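Local coordinates for protein SusD homolog (Bacteroides thetaiotaomicron, PDB 3SGH) that probably binds glycans at the cell surface, as a SusD-like outer-membrane lipoprotein of a gut bacterium, at residues 33-37 / 242-248; 236-241 / 306-312; 281-285 / 298-302. One frame throughout, in Å; residues are numbered along the deposited sequence.

Interaction 1: 33-37 / 242-248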
ATOM      1  N   GLN A  33       9.976 -14.539   0.670  1.00 15.17           N
ATOM      2  CA  GLN A  33       8.842 -15.096  -0.026  1.00 15.78           C
ATOM      3  C   GLN A  33       7.553 -15.155   0.809  1.00 15.05           C
ATOM      4  O   GLN A  33       6.480 -14.877   0.275  1.00 14.26           O
ATOM      5  CB  GLN A  33       9.185 -16.470  -0.634  1.00 16.31           C
ATOM      6  CG  GLN A  33       9.476 -17.541   0.410  1.00 16.99           C
ATOM      7  CD  GLN A  33      10.292 -18.668  -0.144  1.00 19.40           C
ATOM      8  OE1 GLN A  33      11.363 -18.449  -0.760  1.00 20.05           O
ATOM      9  NE2 GLN A  33       9.791 -19.879   0.009  1.00 18.91           N
ATOM     10  N   ASN A  34       7.650 -15.498   2.103  1.00 13.93           N
ATOM     11  CA  ASN A  34       6.452 -15.567   2.949  1.00 14.73           C
ATOM     12  C   ASN A  34       5.978 -14.197   3.406  1.00 14.91           C
ATOM     13  O   ASN A  34       4.782 -13.958   3.443  1.00 13.63           O
ATOM     14  CB  ASN A  34       6.722 -16.461   4.147  1.00 16.02           C
ATOM     15  CG  ASN A  34       7.222 -17.847   3.713  1.00 18.10           C
ATOM     16  OD1 ASN A  34       8.337 -18.231   4.028  1.00 18.59           O
ATOM     17  ND2 ASN A  34       6.424 -18.543   2.926  1.00 19.08           N
ATOM     18  N   ALA A  35       6.901 -13.302   3.727  1.00 14.38           N
ATOM     19  CA  ALA A  35       6.561 -11.891   3.989  1.00 14.35           C
ATOM     20  C   ALA A  35       5.836 -11.302   2.779  1.00 13.98           C
ATOM     21  O   ALA A  35       4.836 -10.621   2.942  1.00 15.05           O
ATOM     22  CB  ALA A  35       7.847 -11.077   4.282  1.00 15.65           C
ATOM     23  N   CYS A  36       6.380 -11.566   1.580  1.00 13.82           N
ATOM     24  CA  CYS A  36       5.785 -11.108   0.323  1.00 13.74           C
ATOM     25  C   CYS A  36       4.355 -11.637   0.157  1.00 13.27           C
ATOM     26  O   CYS A  36       3.434 -10.869  -0.120  1.00 13.19           O
ATOM     27  CB  CYS A  36       6.671 -11.473  -0.871  1.00 12.84           C
ATOM     28  SG  CYS A  36       6.125 -10.678  -2.378  1.00 16.28           S
ATOM     29  N   GLN A  37       4.151 -12.926   0.382  1.00 13.21           N
ATOM     30  CA  GLN A  37       2.816 -13.462   0.265  1.00 13.26           C
ATOM     31  C   GLN A  37       1.891 -12.800   1.271  1.00 13.54           C
ATOM     32  O   GLN A  37       0.805 -12.341   0.906  1.00 15.11           O
ATOM     33  CB  GLN A  37       2.746 -14.957   0.425  1.00 13.39           C
ATOM     34  CG  GLN A  37       1.260 -15.443   0.255  1.00 15.06           C
ATOM     35  CD  GLN A  37       1.177 -16.937  -0.034  1.00 16.73           C
ATOM     36  OE1 GLN A  37       1.783 -17.757   0.683  1.00 16.90           O
ATOM     37  NE2 GLN A  37       0.431 -17.289  -1.079  1.00 15.17           N
ATOM     38  N   ILE A 242       8.791 -15.965  -6.611  1.00 15.20           N
ATOM     39  CA  ILE A 242       8.590 -17.231  -5.912  1.00 14.74           C
ATOM     40  C   ILE A 242       7.051 -17.504  -5.786  1.00 14.79           C
ATOM     41  O   ILE A 242       6.600 -18.577  -6.183  1.00 15.10           O
ATOM     42  CB  ILE A 242       9.317 -17.272  -4.545  1.00 14.93           C
ATOM     43  CG1 ILE A 242      10.850 -17.138  -4.768  1.00 18.30           C
ATOM     44  CG2 ILE A 242       8.949 -18.622  -3.793  1.00 13.88           C
ATOM     45  CD1 ILE A 242      11.674 -16.751  -3.500  1.00 20.73           C
ATOM     46  N   VAL A 243       6.293 -16.580  -5.199  1.00 14.23           N
ATOM     47  CA  VAL A 243       4.844 -16.753  -5.031  1.00 14.73           C
ATOM     48  C   VAL A 243       4.176 -17.014  -6.385  1.00 13.97           C
ATOM     49  O   VAL A 243       3.355 -17.934  -6.544  1.00 13.99           O
ATOM     50  CB  VAL A 243       4.240 -15.585  -4.261  1.00 14.34           C
ATOM     51  CG1 VAL A 243       2.730 -15.775  -4.039  1.00 15.46           C
ATOM     52  CG2 VAL A 243       4.973 -15.429  -2.901  1.00 14.99           C
ATOM     53  N   SER A 244       4.612 -16.276  -7.398  1.00 13.24           N
ATOM     54  CA  SER A 244       4.003 -16.372  -8.721  1.00 13.59           C
ATOM     55  C   SER A 244       4.307 -17.728  -9.386  1.00 14.21           C
ATOM     56  O   SER A 244       3.505 -18.241 -10.184  1.00 15.37           O
ATOM     57  CB  SER A 244       4.504 -15.231  -9.610  1.00 13.47           C
ATOM     58  OG  SER A 244       4.018 -15.270 -10.939  1.00 16.17           O
ATOM     59  N   GLY A 245       5.471 -18.277  -9.067  1.00 15.13           N
ATOM     60  CA  GLY A 245       5.914 -19.550  -9.596  1.00 16.57           C
ATOM     61  C   GLY A 245       5.184 -20.746  -9.009  1.00 18.12           C
ATOM     62  O   GLY A 245       5.120 -21.797  -9.649  1.00 19.78           O
ATOM     63  N   TRP A 246       4.609 -20.594  -7.825  1.00 16.16           N
ATOM     64  CA  TRP A 246       3.935 -21.707  -7.151  1.00 15.82           C
ATOM     65  C   TRP A 246       2.827 -22.453  -7.906  1.00 18.02           C
ATOM     66  O   TRP A 246       2.878 -23.698  -7.939  1.00 19.16           O
ATOM     67  CB  TRP A 246       3.518 -21.330  -5.727  1.00 16.17           C
ATOM     68  CG  TRP A 246       4.653 -21.114  -4.785  1.00 15.14           C
ATOM     69  CD1 TRP A 246       5.927 -21.614  -4.885  1.00 14.82           C
ATOM     70  CD2 TRP A 246       4.603 -20.392  -3.557  1.00 15.73           C
ATOM     71  NE1 TRP A 246       6.678 -21.180  -3.806  1.00 15.03           N
ATOM     72  CE2 TRP A 246       5.866 -20.453  -2.974  1.00 12.75           C
ATOM     73  CE3 TRP A 246       3.597 -19.665  -2.905  1.00 15.26           C
ATOM     74  CZ2 TRP A 246       6.149 -19.838  -1.774  1.00 18.05           C
ATOM     75  CZ3 TRP A 246       3.875 -19.074  -1.729  1.00 17.75           C
ATOM     76  CH2 TRP A 246       5.153 -19.150  -1.168  1.00 19.14           C
ATOM     77  N   PRO A 247       1.856 -21.753  -8.555  1.00 17.23           N
ATOM     78  CA  PRO A 247       1.552 -20.296  -8.522  1.00 17.65           C
ATOM     79  C   PRO A 247       0.498 -19.973  -7.489  1.00 17.50           C
ATOM     80  O   PRO A 247      -0.392 -20.792  -7.282  1.00 20.60           O
ATOM     81  CB  PRO A 247       0.957 -20.025  -9.915  1.00 17.55           C
ATOM     82  CG  PRO A 247       0.290 -21.350 -10.308  1.00 17.94           C
ATOM     83  CD  PRO A 247       1.065 -22.459  -9.580  1.00 18.30           C
ATOM     84  N   GLU A 248       0.582 -18.817  -6.840  1.00 15.65           N
ATOM     85  CA  GLU A 248      -0.463 -18.369  -5.939  1.00 15.09           C
ATOM     86  C   GLU A 248      -0.810 -16.886  -6.059  1.00 15.34           C
ATOM     87  O   GLU A 248      -1.621 -16.406  -5.287  1.00 14.71           O
ATOM     88  CB  GLU A 248      -0.154 -18.781  -4.488  1.00 15.13           C
ATOM     89  CG  GLU A 248      -0.201 -20.318  -4.292  1.00 16.10           C
ATOM     90  CD  GLU A 248      -0.024 -20.788  -2.863  1.00 17.29           C
ATOM     91  OE1 GLU A 248      -0.023 -19.957  -1.923  1.00 16.24           O
ATOM     92  OE2 GLU A 248       0.086 -22.027  -2.705  1.00 17.77           O
TER
HETATM   93  O   HOH W   1      -1.041 -15.402  -2.735  1.00 16.14           O
HETATM   94  O   HOH W   2       1.415 -20.568   0.415  1.00 23.93           O

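Interaction 2: 236-241 / 306-312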
ATOM      1  N   ASN A 236      18.561 -11.275  -2.909  1.00 24.11           N
ATOM      2  CA  ASN A 236      18.919 -11.044  -4.324  1.00 25.88           C
ATOM      3  C   ASN A 236      18.006 -11.738  -5.338  1.00 25.51           C
ATOM      4  O   ASN A 236      18.362 -11.962  -6.513  1.00 27.91           O
ATOM      5  CB  ASN A 236      20.405 -11.311  -4.531  1.00 26.99           C
ATOM      6  CG  ASN A 236      21.261 -10.215  -3.866  1.00 30.60           C
ATOM      7  OD1 ASN A 236      21.335  -9.062  -4.352  1.00 37.41           O
ATOM      8  ND2 ASN A 236      21.865 -10.560  -2.756  1.00 33.73           N
ATOM      9  N   GLU A 237      16.829 -12.077  -4.859  1.00 24.33           N
ATOM     10  CA  GLU A 237      15.728 -12.521  -5.702  1.00 24.12           C
ATOM     11  C   GLU A 237      14.426 -12.150  -5.027  1.00 23.31           C
ATOM     12  O   GLU A 237      14.317 -12.198  -3.787  1.00 23.14           O
ATOM     13  CB  GLU A 237      15.821 -14.007  -6.043  1.00 25.32           C
ATOM     14  CG  GLU A 237      15.755 -14.939  -4.911  1.00 28.26           C
ATOM     15  CD  GLU A 237      15.894 -16.410  -5.351  1.00 32.44           C
ATOM     16  OE1 GLU A 237      17.028 -16.837  -5.697  1.00 35.72           O
ATOM     17  OE2 GLU A 237      14.866 -17.125  -5.342  1.00 34.15           O
ATOM     18  N   ASN A 238      13.426 -11.761  -5.824  1.00 20.18           N
ATOM     19  CA  ASN A 238      12.246 -11.195  -5.225  1.00 19.09           C
ATOM     20  C   ASN A 238      11.221 -12.269  -4.850  1.00 17.54           C
ATOM     21  O   ASN A 238      11.195 -13.364  -5.415  1.00 18.79           O
ATOM     22  CB  ASN A 238      11.658 -10.036  -6.050  1.00 18.31           C
ATOM     23  CG  ASN A 238      11.041 -10.485  -7.372  1.00 18.97           C
ATOM     24  OD1 ASN A 238      10.045 -11.193  -7.349  1.00 19.99           O
ATOM     25  ND2 ASN A 238      11.574  -9.989  -8.527  1.00 17.11           N
ATOM     26  N   GLY A 239      10.424 -11.958  -3.864  1.00 15.67           N
ATOM     27  CA  GLY A 239       9.389 -12.868  -3.384  1.00 14.79           C
ATOM     28  C   GLY A 239       8.248 -13.055  -4.343  1.00 14.96           C
ATOM     29  O   GLY A 239       7.659 -14.122  -4.369  1.00 15.71           O
ATOM     30  N   TYR A 240       7.945 -12.039  -5.156  1.00 14.11           N
ATOM     31  CA  TYR A 240       6.836 -12.168  -6.105  1.00 14.43           C
ATOM     32  C   TYR A 240       7.112 -13.282  -7.079  1.00 14.23           C
ATOM     33  O   TYR A 240       6.197 -14.024  -7.419  1.00 14.58           O
ATOM     34  CB  TYR A 240       6.578 -10.881  -6.854  1.00 14.60           C
ATOM     35  CG  TYR A 240       5.841  -9.755  -6.123  1.00 13.48           C
ATOM     36  CD1 TYR A 240       4.492  -9.827  -5.826  1.00 13.27           C
ATOM     37  CD2 TYR A 240       6.523  -8.580  -5.784  1.00 14.84           C
ATOM     38  CE1 TYR A 240       3.833  -8.818  -5.238  1.00 14.32           C
ATOM     39  CE2 TYR A 240       5.854  -7.526  -5.193  1.00 13.72           C
ATOM     40  CZ  TYR A 240       4.510  -7.633  -4.932  1.00 14.59           C
ATOM     41  OH  TYR A 240       3.808  -6.587  -4.363  1.00 14.75           O
ATOM     42  N   ALA A 241       8.358 -13.403  -7.528  1.00 14.94           N
ATOM     43  CA  ALA A 241       8.682 -14.427  -8.518  1.00 15.68           C
ATOM     44  C   ALA A 241       8.477 -15.831  -7.901  1.00 15.09           C
ATOM     45  O   ALA A 241       8.007 -16.751  -8.581  1.00 15.61           O
ATOM     46  CB  ALA A 241      10.067 -14.255  -9.033  1.00 14.76           C
ATOM     47  N   ILE A 306       6.918  -8.217 -12.514  1.00 14.59           N
ATOM     48  CA  ILE A 306       8.061  -8.298 -11.572  1.00 16.13           C
ATOM     49  C   ILE A 306       8.387  -9.757 -11.244  1.00 16.36           C
ATOM     50  O   ILE A 306       9.531 -10.062 -10.953  1.00 18.57           O
ATOM     51  CB  ILE A 306       7.790  -7.487 -10.269  1.00 14.74           C
ATOM     52  CG1 ILE A 306       9.089  -7.254  -9.465  1.00 18.13           C
ATOM     53  CG2 ILE A 306       6.682  -8.170  -9.441  1.00 16.06           C
ATOM     54  CD1 ILE A 306       8.864  -6.229  -8.291  1.00 18.68           C
ATOM     55  N   ALA A 307       7.410 -10.662 -11.376  1.00 16.92           N
ATOM     56  CA  ALA A 307       7.613 -12.109 -11.188  1.00 15.98           C
ATOM     57  C   ALA A 307       8.427 -12.758 -12.311  1.00 16.44           C
ATOM     58  O   ALA A 307       8.919 -13.895 -12.107  1.00 15.75           O
ATOM     59  CB  ALA A 307       6.260 -12.881 -11.046  1.00 16.56           C
ATOM     60  N   THR A 308       8.575 -12.077 -13.455  1.00 15.93           N
ATOM     61  CA  THR A 308       9.174 -12.676 -14.649  1.00 18.00           C
ATOM     62  C   THR A 308      10.705 -12.631 -14.646  1.00 19.14           C
ATOM     63  O   THR A 308      11.356 -13.255 -15.494  1.00 19.97           O
ATOM     64  CB  THR A 308       8.670 -12.019 -15.962  1.00 18.60           C
ATOM     65  OG1 THR A 308       9.134 -10.657 -16.034  1.00 20.56           O
ATOM     66  CG2 THR A 308       7.155 -12.137 -16.047  1.00 18.77           C
ATOM     67  N   ASP A 309      11.270 -11.872 -13.710  1.00 19.28           N
ATOM     68  CA  ASP A 309      12.717 -11.766 -13.577  1.00 20.06           C
ATOM     69  C   ASP A 309      12.974 -11.629 -12.094  1.00 19.04           C
ATOM     70  O   ASP A 309      12.796 -10.554 -11.540  1.00 17.94           O
ATOM     71  CB  ASP A 309      13.200 -10.505 -14.310  1.00 20.95           C
ATOM     72  CG  ASP A 309      14.693 -10.240 -14.170  1.00 23.86           C
ATOM     73  OD1 ASP A 309      15.423 -10.941 -13.436  1.00 25.88           O
ATOM     74  OD2 ASP A 309      15.131  -9.285 -14.841  1.00 31.84           O
ATOM     75  N   LYS A 310      13.459 -12.707 -11.505  1.00 19.83           N
ATOM     76  CA  LYS A 310      13.633 -12.763 -10.069  1.00 19.86           C
ATOM     77  C   LYS A 310      14.630 -11.746  -9.523  1.00 19.54           C
ATOM     78  O   LYS A 310      14.576 -11.454  -8.344  1.00 19.79           O
ATOM     79  CB  LYS A 310      13.984 -14.185  -9.606  1.00 20.98           C
ATOM     80  CG  LYS A 310      15.373 -14.643  -9.978  1.00 24.92           C
ATOM     81  CD  LYS A 310      15.553 -16.144  -9.764  1.00 30.72           C
ATOM     82  CE  LYS A 310      16.966 -16.548 -10.092  1.00 33.50           C
ATOM     83  NZ  LYS A 310      17.204 -17.937  -9.613  1.00 36.05           N
ATOM     84  N   THR A 311      15.547 -11.246 -10.351  1.00 19.75           N
ATOM     85  CA  THR A 311      16.513 -10.234  -9.912  1.00 20.56           C
ATOM     86  C   THR A 311      15.908  -8.825  -9.746  1.00 19.27           C
ATOM     87  O   THR A 311      16.547  -7.972  -9.135  1.00 20.00           O
ATOM     88  CB  THR A 311      17.723 -10.150 -10.866  1.00 20.84           C
ATOM     89  OG1 THR A 311      17.301  -9.537 -12.102  1.00 22.51           O
ATOM     90  CG2 THR A 311      18.368 -11.569 -11.105  1.00 24.95           C
ATOM     91  N   LEU A 312      14.705  -8.577 -10.292  1.00 18.06           N
ATOM     92  CA  LEU A 312      14.108  -7.269 -10.184  1.00 16.76           C
ATOM     93  C   LEU A 312      13.853  -6.899  -8.712  1.00 16.32           C
ATOM     94  O   LEU A 312      13.419  -7.737  -7.918  1.00 15.82           O
ATOM     95  CB  LEU A 312      12.821  -7.152 -10.994  1.00 16.19           C
ATOM     96  CG  LEU A 312      12.957  -7.149 -12.536  1.00 18.06           C
ATOM     97  CD1 LEU A 312      11.578  -7.390 -13.100  1.00 16.30           C
ATOM     98  CD2 LEU A 312      13.585  -5.833 -12.986  1.00 19.15           C
TER
HETATM   99  O   HOH W   3      16.349 -18.887  -7.569  1.00 40.80           O
HETATM  100  O   HOH W   4       8.049 -16.999 -11.137  1.00 22.53           O

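Interaction 3: 281-285 / 298-302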
ATOM      1  N   GLY A 281      -3.338 -10.706 -25.397  1.00 18.83           N
ATOM      2  CA  GLY A 281      -3.986  -9.670 -24.561  1.00 18.84           C
ATOM      3  C   GLY A 281      -3.753  -9.922 -23.064  1.00 16.94           C
ATOM      4  O   GLY A 281      -3.216 -10.952 -22.675  1.00 17.87           O
ATOM      5  N   TYR A 282      -4.222  -8.976 -22.260  1.00 16.27           N
ATOM      6  CA  TYR A 282      -4.053  -8.949 -20.840  1.00 15.78           C
ATOM      7  C   TYR A 282      -5.382  -9.289 -20.223  1.00 15.35           C
ATOM      8  O   TYR A 282      -6.372  -8.678 -20.545  1.00 16.49           O
ATOM      9  CB  TYR A 282      -3.550  -7.564 -20.365  1.00 15.15           C
ATOM     10  CG  TYR A 282      -2.241  -7.200 -21.029  1.00 16.71           C
ATOM     11  CD1 TYR A 282      -1.032  -7.678 -20.537  1.00 16.69           C
ATOM     12  CD2 TYR A 282      -2.222  -6.431 -22.193  1.00 19.30           C
ATOM     13  CE1 TYR A 282       0.187  -7.396 -21.171  1.00 19.73           C
ATOM     14  CE2 TYR A 282      -0.990  -6.111 -22.819  1.00 20.48           C
ATOM     15  CZ  TYR A 282       0.188  -6.609 -22.305  1.00 18.68           C
ATOM     16  OH  TYR A 282       1.360  -6.300 -22.926  1.00 22.35           O
ATOM     17  N   VAL A 283      -5.379 -10.326 -19.387  1.00 15.78           N
ATOM     18  CA  VAL A 283      -6.570 -10.794 -18.684  1.00 15.18           C
ATOM     19  C   VAL A 283      -6.199 -11.112 -17.242  1.00 15.12           C
ATOM     20  O   VAL A 283      -5.378 -12.025 -16.950  1.00 14.68           O
ATOM     21  CB  VAL A 283      -7.219 -12.026 -19.355  1.00 15.48           C
ATOM     22  CG1 VAL A 283      -8.453 -12.458 -18.570  1.00 15.23           C
ATOM     23  CG2 VAL A 283      -7.595 -11.768 -20.875  1.00 15.07           C
ATOM     24  N   GLY A 284      -6.777 -10.341 -16.323  1.00 14.79           N
ATOM     25  CA  GLY A 284      -6.596 -10.581 -14.883  1.00 15.01           C
ATOM     26  C   GLY A 284      -7.540 -11.631 -14.327  1.00 15.14           C
ATOM     27  O   GLY A 284      -8.453 -12.094 -15.028  1.00 15.90           O
ATOM     28  N   VAL A 285      -7.311 -11.975 -13.066  1.00 13.97           N
ATOM     29  CA  VAL A 285      -8.116 -12.933 -12.305  1.00 13.88           C
ATOM     30  C   VAL A 285      -9.060 -12.209 -11.384  1.00 13.49           C
ATOM     31  O   VAL A 285      -8.649 -11.312 -10.650  1.00 13.33           O
ATOM     32  CB  VAL A 285      -7.212 -13.922 -11.505  1.00 13.94           C
ATOM     33  CG1 VAL A 285      -8.111 -14.966 -10.728  1.00 14.33           C
ATOM     34  CG2 VAL A 285      -6.219 -14.582 -12.434  1.00 13.14           C
ATOM     35  N   TYR A 298      -5.821 -20.824 -13.021  1.00 16.69           N
ATOM     36  CA  TYR A 298      -5.403 -19.478 -13.341  1.00 16.24           C
ATOM     37  C   TYR A 298      -3.928 -19.365 -13.729  1.00 16.38           C
ATOM     38  O   TYR A 298      -3.387 -18.274 -13.909  1.00 16.62           O
ATOM     39  CB  TYR A 298      -5.777 -18.555 -12.190  1.00 15.82           C
ATOM     40  CG  TYR A 298      -7.292 -18.331 -12.090  1.00 14.27           C
ATOM     41  CD1 TYR A 298      -8.008 -17.754 -13.162  1.00 14.11           C
ATOM     42  CD2 TYR A 298      -7.993 -18.679 -10.956  1.00 16.38           C
ATOM     43  CE1 TYR A 298      -9.396 -17.545 -13.074  1.00 16.49           C
ATOM     44  CE2 TYR A 298      -9.400 -18.471 -10.861  1.00 14.23           C
ATOM     45  CZ  TYR A 298     -10.078 -17.889 -11.934  1.00 13.76           C
ATOM     46  OH  TYR A 298     -11.458 -17.638 -11.813  1.00 17.63           O
ATOM     47  N   ALA A 299      -3.274 -20.501 -13.921  1.00 16.94           N
ATOM     48  CA  ALA A 299      -1.833 -20.512 -14.150  1.00 16.88           C
ATOM     49  C   ALA A 299      -1.417 -19.670 -15.364  1.00 15.85           C
ATOM     50  O   ALA A 299      -0.359 -19.051 -15.350  1.00 16.84           O
ATOM     51  CB  ALA A 299      -1.296 -21.992 -14.273  1.00 17.65           C
ATOM     52  N   ASN A 300      -2.229 -19.661 -16.416  1.00 16.19           N
ATOM     53  CA  ASN A 300      -1.889 -18.970 -17.660  1.00 16.32           C
ATOM     54  C   ASN A 300      -2.613 -17.637 -17.915  1.00 16.20           C
ATOM     55  O   ASN A 300      -2.563 -17.115 -19.029  1.00 16.61           O
ATOM     56  CB  ASN A 300      -2.095 -19.929 -18.837  1.00 16.43           C
ATOM     57  CG  ASN A 300      -1.336 -21.213 -18.658  1.00 20.25           C
ATOM     58  OD1 ASN A 300      -0.176 -21.189 -18.280  1.00 19.86           O
ATOM     59  ND2 ASN A 300      -1.986 -22.339 -18.908  1.00 24.00           N
ATOM     60  N   TYR A 301      -3.252 -17.086 -16.883  1.00 15.47           N
ATOM     61  CA  TYR A 301      -3.724 -15.741 -16.923  1.00 15.60           C
ATOM     62  C   TYR A 301      -2.531 -14.772 -16.778  1.00 15.21           C
ATOM     63  O   TYR A 301      -1.418 -15.208 -16.494  1.00 14.96           O
ATOM     64  CB  TYR A 301      -4.791 -15.508 -15.831  1.00 14.42           C
ATOM     65  CG  TYR A 301      -6.170 -16.100 -16.142  1.00 15.71           C
ATOM     66  CD1 TYR A 301      -6.324 -17.468 -16.470  1.00 15.25           C
ATOM     67  CD2 TYR A 301      -7.348 -15.313 -16.024  1.00 15.69           C
ATOM     68  CE1 TYR A 301      -7.573 -18.027 -16.734  1.00 18.85           C
ATOM     69  CE2 TYR A 301      -8.594 -15.882 -16.255  1.00 13.99           C
ATOM     70  CZ  TYR A 301      -8.695 -17.231 -16.618  1.00 16.01           C
ATOM     71  OH  TYR A 301      -9.902 -17.804 -16.859  1.00 15.38           O
ATOM     72  N   SER A 302      -2.760 -13.474 -16.970  1.00 14.36           N
ATOM     73  CA  SER A 302      -1.682 -12.499 -16.848  1.00 14.29           C
ATOM     74  C   SER A 302      -0.966 -12.546 -15.492  1.00 14.64           C
ATOM     75  O   SER A 302      -1.618 -12.531 -14.427  1.00 14.13           O
ATOM     76  CB  SER A 302      -2.184 -11.096 -17.087  1.00 13.69           C
ATOM     77  OG  SER A 302      -2.527 -10.930 -18.446  1.00 15.07           O
TER

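Interaction 1: 33-37 / 242-248
The indole of Trp246 meets helix 33-40 with its edge. Gln37 OE1 lies 3.5 Å from Trp246 CZ3, close to the ring plane, and Gln33 NE2 is at the same rim, 4.1 Å from Trp246 CZ2. One face of the indole is covered from within its own segment by Ile242 O and Val243 CA. The other flat pair is the Gln37 amide and the Glu248 carboxylate, whose planes are 31° apart. Gln37 NE2 donates to Glu248 OE1 over 2.8 Å in a nearly straight bond (172° at the hydrogen). Glu248 OE1 lies in the plane of the Gln37 amide and accepts through its anti lone pair, the one turned away from OE2. With CG anti to the backbone N (chi1 -179°) and the chain extended, Gln37 reaches from helix 33-40 to the loop that follows helix 239-245. Water 1 joins Gln37 NE2 to Glu248 O, and water 2 joins Gln37 OE1 to Glu248 OE1. Nearer the helix axes, Val243 CG2 packs 4.0 Å from Gln37 CB. Ile242 CD1 lies against Gln33 OE1 at 3.2 Å, a tight approach. The contact thus packs the later part of helix 239-245 and its following loop on helix 33-40, at the surface. Val243 O accepts from both Trp246 N and Glu248 N, holding the turn with the cis peptide before Pro247 that presents Glu248. Glutamine suits position 37 because one amide can donate twice and accept as well. Glu248 OE1 also receives a weak bond from Trp56 NE1, and such a gathering of donors would be expected to favour the ionised carboxylate.

Interaction 2: 236-241 / 306-312
Asn238, the N-cap of helix 239-245, also fastens that helix start to the loop 306-312. Its OD1 takes the capping bond from Ala241 N (2.8 Å), nearly along the C=O axis, while ND2 spends its two hydrogens across the contact, on Leu312 O at 3.0 Å and on Ile306 O at 3.2 Å. Leu312 O lies in the amide plane; at Ile306 O the donor stands 38° above the carbonyl plane. A chi1 of 69° tucks CG between the backbone N and carbonyl carbon, where the amide can serve both tasks, something asparagine is short enough to do. Asn238 N donates to Lys310 O (2.8 Å), which Glu237 CA also approaches at 3.1 Å in a CA-H...O contact. Lys310 belongs to a type I turn from Asp309 to Leu312, reinforced by an Asx turn, Asp309 OD1 accepting from Thr311 N; the same oxygen also takes the Thr311 hydroxyl. Small side chains permit close passage, with Ala241 CB 3.3 Å from Ala307 O. Tyr240 lays CD2 against Ile306 CG2 (3.7 Å) and reaches Cys36 and Asn40 of helix 33-40, while Gln314 of strand 314-317 accepts from Gly239 N and Ile306 packs on Pro315.

Interaction 3: 281-285 / 298-302
Tyr282, packed on helix 267-270, brings its CA within 3.5 Å of Ser302 OG. Val283 then pairs twice with Ser302: Val283 N donates to OG (3.1 Å), and Val283 O accepts from Ser302 N (3.0 Å). A serine suits this place because its hydroxyl can accept here and still bond Thr272 O. The methyl Val283 CG1 rests 4.0 Å from Tyr301 CD2. Gly284 sets its carbonyl oxygen at the edge of the Tyr301 ring, 3.5 Å from CD2, where ring hydrogens carry slight positive charge. Val285 CG1, anti to the backbone N (chi1 -178°), sits over the Tyr298 ring, 3.5 Å from its centroid and 1° off the normal, a CH-pi contact; Val285 CG2 packs 3.8 Å from Tyr301 CB. Val285 thus lies against both tyrosines, which also pack on each other, Tyr298 CD1 lying over the centre of a Tyr301 face. The type I turn from Tyr298 to Tyr301 brings both rings to this side. Their hydroxyls bond Glu291 and Asp376 respectively. Both segments lie in the loop between helix 267-270 and strand 314-317, and backbone bonds from Val285 and Ser302 to Ala251 join them to strand 249-251.

Overall arrangement
From the N terminus, helix 33-40 comes first, and interaction 1 closes a long loop, about half of it helical, when 242-248 returns to it. Interaction 2 opens just before that return, at 236-241, and closes at 306-312, so the two cross and share helix 239-245, which is held between helix 33-40 and the loop leading to strand 314-317. They touch directly, Ser244 against Ala307 and Ile242 against Glu237. Interaction 3 follows interaction 1 in series and falls within the span of interaction 2; its short loop closes between 281-285 and 298-302. Its centre is about 18 Å from that of interaction 2, and Arg250 of strand 249-251 bonds both Ser244 and Ala299.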